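Local coordinates for RNA-induced transcriptional silencing complex protein tas3 (Schizosaccharomyces pombe, PDB 3D1B), which helps form the core of the RNA-induced transcriptional silencing complex with Ago1 and Chp1, promoting heterochromatic gene silencing through its C-terminal all-helical motif, at residues A[71-74]-A[75-78]; A[78-81]-A[82-86]. One frame throughout, in Å; residues are numbered along the deposited sequence.

Contact 1: residues A[71-74]-A[75-78]; sequences NQPL and PEQL
The side-chain amide of Gln77 reaches back along the chain to the backbone carbonyl of Gln72, a small example of how a helix start is tied to the loop that feeds it. Gln77 NE2 lies 3.1 Å from Gln72 O, but the bond is weak, with an N-H...O angle of only 126°. CG of Gln77 stands beside its own backbone N (chi1 -65°), and the chain then runs extended past Pro73 O, which CG approaches to 3.3 Å. At the other branch of the amide, OE1 takes a weak hydrogen bond from Tyr99 OH. The polar end of Gln72 is engaged elsewhere: OE1 accepts from Leu109 N and NE2 donates to Leu107 O, fastening this loop to the loop after helix 89-105 and to the start of helix 109-122.

The backbone bonds mark the N-terminus of helix 74-84, with Pro73 at the N-cap position. Gln77 N makes a long, weak bond of 3.4 Å to Pro73 O, whereas Leu78 N reaches Leu74 O at 2.9 Å.

Apolar and CH contacts complete the turn. Glu76 bends at chi2 (86°), folding its carboxylate back against the CB-CG edge of the Pro73 ring, where OE2 of Glu76 lies 3.2 Å from CG of Pro73 and OE1 touches CB of Pro73. One turn along the helix, Leu74 and Leu78 meet through their branches, and CD1 of Leu74 rests 3.7 Å from CG of Leu78.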
loop_
_atom_site.group_PDB
_atom_site.type_symbol
_atom_site.label_atom_id
_atom_site.label_comp_id
_atom_site.label_asym_id
_atom_site.label_seq_id
_atom_site.Cartn_x
_atom_site.Cartn_y
_atom_site.Cartn_z
ATOM N N ASN A 71 -9.697 -5.562 -22.774
ATOM C CA ASN A 71 -9.244 -4.527 -23.699
ATOM C C ASN A 71 -10.165 -3.318 -23.747
ATOM O O ASN A 71 -10.729 -2.984 -24.792
ATOM C CB ASN A 71 -9.092 -5.127 -25.095
ATOM C CG ASN A 71 -8.082 -6.250 -25.127
ATOM O OD1 ASN A 71 -6.907 -6.048 -24.818
ATOM N ND2 ASN A 71 -8.534 -7.445 -25.485
ATOM N N GLN A 72 -10.307 -2.658 -22.606
ATOM C CA GLN A 72 -11.163 -1.485 -22.502
ATOM C C GLN A 72 -10.493 -0.259 -23.133
ATOM O O GLN A 72 -9.270 -0.110 -23.079
ATOM C CB GLN A 72 -11.503 -1.246 -21.024
ATOM C CG GLN A 72 -12.041 -2.510 -20.347
ATOM C CD GLN A 72 -12.530 -2.282 -18.926
ATOM O OE1 GLN A 72 -13.443 -1.488 -18.694
ATOM N NE2 GLN A 72 -11.929 -2.987 -17.970
ATOM N N PRO A 73 -11.291 0.637 -23.737
ATOM C CA PRO A 73 -10.807 1.856 -24.400
ATOM C C PRO A 73 -10.004 2.833 -23.543
ATOM O O PRO A 73 -10.347 3.097 -22.393
ATOM C CB PRO A 73 -12.085 2.477 -24.958
ATOM C CG PRO A 73 -13.135 2.022 -23.997
ATOM C CD PRO A 73 -12.764 0.579 -23.755
ATOM N N LEU A 74 -8.938 3.379 -24.123
ATOM C CA LEU A 74 -8.078 4.316 -23.411
ATOM C C LEU A 74 -8.739 5.639 -23.017
ATOM O O LEU A 74 -8.622 6.075 -21.873
ATOM C CB LEU A 74 -6.814 4.599 -24.228
ATOM C CG LEU A 74 -5.853 5.649 -23.666
ATOM C CD1 LEU A 74 -5.396 5.251 -22.266
ATOM C CD2 LEU A 74 -4.658 5.784 -24.594
ATOM N N PRO A 75 -9.432 6.307 -23.957
ATOM C CA PRO A 75 -10.078 7.581 -23.623
ATOM C C PRO A 75 -10.969 7.513 -22.382
ATOM O O PRO A 75 -10.924 8.402 -21.533
ATOM C CB PRO A 75 -10.874 7.907 -24.888
ATOM C CG PRO A 75 -10.041 7.317 -25.965
ATOM C CD PRO A 75 -9.642 5.973 -25.378
ATOM N N GLU A 76 -11.781 6.466 -22.279
ATOM C CA GLU A 76 -12.664 6.327 -21.125
ATOM C C GLU A 76 -11.863 6.143 -19.842
ATOM O O GLU A 76 -12.254 6.630 -18.779
ATOM C CB GLU A 76 -13.621 5.148 -21.310
ATOM C CG GLU A 76 -14.715 5.399 -22.343
ATOM C CD GLU A 76 -14.281 5.080 -23.759
ATOM O OE1 GLU A 76 -13.142 5.426 -24.140
ATOM O OE2 GLU A 76 -15.091 4.486 -24.499
ATOM N N GLN A 77 -10.739 5.443 -19.939
ATOM C CA GLN A 77 -9.917 5.231 -18.758
ATOM C C GLN A 77 -9.257 6.528 -18.331
ATOM O O GLN A 77 -9.100 6.785 -17.137
ATOM C CB GLN A 77 -8.873 4.152 -19.025
ATOM C CG GLN A 77 -9.512 2.798 -19.260
ATOM C CD GLN A 77 -8.514 1.676 -19.216
ATOM O OE1 GLN A 77 -7.937 1.384 -18.165
ATOM N NE2 GLN A 77 -8.294 1.035 -20.361
ATOM N N LEU A 78 -8.879 7.354 -19.303
ATOM C CA LEU A 78 -8.255 8.633 -18.977
ATOM C C LEU A 78 -9.279 9.570 -18.343
ATOM O O LEU A 78 -8.962 10.311 -17.419
ATOM C CB LEU A 78 -7.652 9.275 -20.230
ATOM C CG LEU A 78 -6.483 8.492 -20.836
ATOM C CD1 LEU A 78 -5.969 9.217 -22.076
ATOM C CD2 LEU A 78 -5.377 8.345 -19.814
#

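Contact 2: residues A[78-81]-A[82-86]; sequences LMFL and SNLEK
Ser82 meets Leu78 twice, once directly and once through water, and it opens the second half of helix 74-84 as an example of how polar side chains can supplement alpha-helical i to i+4 bonding. Its backbone N donates to Leu78 O at 2.9 Å. OG stands beside its own backbone N (chi1 -88°) and shares a hydrogen bond with water 1, and this water donates to Leu78 O over 2.8 Å. The same carbonyl oxygen thus accepts both an amide hydrogen and a water hydrogen.

Asn83 divides the two roles: its N donates to Met79 O, while its side chain reaches the next carbonyl, Phe80 O, through water 2. CG of Asn83 is anti to the backbone N (chi1 179°), placing OD1 2.8 Å from water 2. That water donates to OD1 and, at 2.7 Å, to Phe80 O. It also sits over one face of the Phe80 ring, about 3.5 Å above its plane and displaced from the centre.

Leu84 turns to the buried side. Its N bonds to Phe80 O, the carbonyl already engaged by water 2, and its CD2 meets two side chains of the preceding turn: Phe80 at CE2, 4.3 Å away in an oblique approach, and Leu81 at CD2. Beyond this pair, Phe80 packs against Tyr99 and against Leu109, Ala112 and Ser113 of helix 109-122.

At Glu85, N donates to Leu81 O over a longer 3.2 Å, and CG lies against that oxygen. Phe80, with the buried Leu84 beside it, packs the helix on the rest of the motif. The chemistry implies that apolar packing and hydration meet here: Leu78 O and Phe80 O each accept an amide and a water hydrogen, and water 2 lies against the same ring that packs into the interior.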
loop_
_atom_site.group_PDB
_atom_site.type_symbol
_atom_site.label_atom_id
_atom_site.label_comp_id
_atom_site.label_asym_id
_atom_site.label_seq_id
_atom_site.Cartn_x
_atom_site.Cartn_y
_atom_site.Cartn_z
ATOM N N LEU A 78 -8.879 7.354 -19.303
ATOM C CA LEU A 78 -8.255 8.633 -18.977
ATOM C C LEU A 78 -9.279 9.570 -18.343
ATOM O O LEU A 78 -8.962 10.311 -17.419
ATOM C CB LEU A 78 -7.652 9.275 -20.230
ATOM C CG LEU A 78 -6.483 8.492 -20.836
ATOM C CD1 LEU A 78 -5.969 9.217 -22.076
ATOM C CD2 LEU A 78 -5.377 8.345 -19.814
ATOM N N MET A 79 -10.513 9.530 -18.830
ATOM C CA MET A 79 -11.553 10.381 -18.266
ATOM C C MET A 79 -11.847 9.906 -16.843
ATOM O O MET A 79 -12.131 10.713 -15.958
ATOM C CB MET A 79 -12.820 10.313 -19.119
ATOM C CG MET A 79 -13.800 11.454 -18.874
ATOM S SD MET A 79 -13.064 13.074 -19.214
ATOM C CE MET A 79 -12.742 12.923 -20.905
ATOM N N PHE A 80 -11.776 8.593 -16.626
ATOM C CA PHE A 80 -12.023 8.030 -15.295
ATOM C C PHE A 80 -10.978 8.563 -14.321
ATOM O O PHE A 80 -11.302 8.943 -13.196
ATOM C CB PHE A 80 -11.939 6.499 -15.326
ATOM C CG PHE A 80 -12.103 5.850 -13.972
ATOM C CD1 PHE A 80 -13.370 5.532 -13.480
ATOM C CD2 PHE A 80 -10.989 5.572 -13.180
ATOM C CE1 PHE A 80 -13.526 4.949 -12.218
ATOM C CE2 PHE A 80 -11.137 4.987 -11.909
ATOM C CZ PHE A 80 -12.407 4.678 -11.434
ATOM N N LEU A 81 -9.721 8.592 -14.760
ATOM C CA LEU A 81 -8.638 9.070 -13.906
ATOM C C LEU A 81 -8.723 10.575 -13.667
ATOM O O LEU A 81 -8.410 11.049 -12.576
ATOM C CB LEU A 81 -7.276 8.704 -14.512
ATOM C CG LEU A 81 -6.944 7.203 -14.503
ATOM C CD1 LEU A 81 -5.650 6.952 -15.268
ATOM C CD2 LEU A 81 -6.823 6.704 -13.061
ATOM N N SER A 82 -9.142 11.329 -14.679
ATOM C CA SER A 82 -9.263 12.775 -14.506
ATOM C C SER A 82 -10.336 13.055 -13.468
ATOM O O SER A 82 -10.209 13.972 -12.658
ATOM C CB SER A 82 -9.628 13.467 -15.826
ATOM O OG SER A 82 -8.462 13.802 -16.564
ATOM N N ASN A 83 -11.390 12.247 -13.483
ATOM C CA ASN A 83 -12.480 12.413 -12.539
ATOM C C ASN A 83 -12.052 11.970 -11.147
ATOM O O ASN A 83 -12.451 12.568 -10.148
ATOM C CB ASN A 83 -13.700 11.603 -12.994
ATOM C CG ASN A 83 -14.861 11.714 -12.031
ATOM O OD1 ASN A 83 -15.150 10.783 -11.277
ATOM N ND2 ASN A 83 -15.526 12.865 -12.038
ATOM N N LEU A 84 -11.222 10.930 -11.088
ATOM C CA LEU A 84 -10.744 10.398 -9.817
ATOM C C LEU A 84 -9.934 11.429 -9.035
ATOM O O LEU A 84 -10.018 11.495 -7.806
ATOM C CB LEU A 84 -9.892 9.146 -10.066
ATOM C CG LEU A 84 -9.349 8.430 -8.824
ATOM C CD1 LEU A 84 -10.501 8.082 -7.870
ATOM C CD2 LEU A 84 -8.609 7.164 -9.249
ATOM N N GLU A 85 -9.151 12.232 -9.749
ATOM C CA GLU A 85 -8.320 13.259 -9.120
ATOM C C GLU A 85 -9.127 14.274 -8.311
ATOM O O GLU A 85 -8.605 14.878 -7.376
ATOM C CB GLU A 85 -7.523 14.016 -10.188
ATOM C CG GLU A 85 -6.436 13.192 -10.859
ATOM C CD GLU A 85 -5.139 13.187 -10.072
ATOM O OE1 GLU A 85 -5.155 13.622 -8.895
ATOM O OE2 GLU A 85 -4.110 12.742 -10.630
ATOM N N LYS A 86 -10.395 14.452 -8.671
ATOM C CA LYS A 86 -11.254 15.431 -8.005
ATOM C C LYS A 86 -12.054 14.910 -6.826
ATOM O O LYS A 86 -12.731 15.684 -6.144
ATOM C CB LYS A 86 -12.234 16.013 -9.018
ATOM C CG LYS A 86 -11.541 16.622 -10.210
ATOM C CD LYS A 86 -12.511 17.286 -11.163
ATOM C CE LYS A 86 -13.374 16.289 -11.904
ATOM N NZ LYS A 86 -13.960 16.955 -13.098
HETATM O O HOH W 1 -6.657 11.822 -17.362
HETATM O O HOH W 2 -13.577 8.540 -11.734
#

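How the contacts relate
Contact 1 covers the entry into helix 74-84 and contact 2 the remainder of that helix with the residues that leave it; their centres are 12 Å apart. Leu78 belongs to both, so one begins on the segment where the other ends. Both lie on the same side of the chain's centre and belong to the C-terminal helical motif of Tas3. Together they illustrate how a single helix is fitted into an all-alpha motif: both touch helices 89-105 and 109-122, contact 1 largely by the side-chain amides of Gln72 and Gln77, contact 2 chiefly by Phe80. The same two helices therefore receive helix 74-84 and its preceding loop.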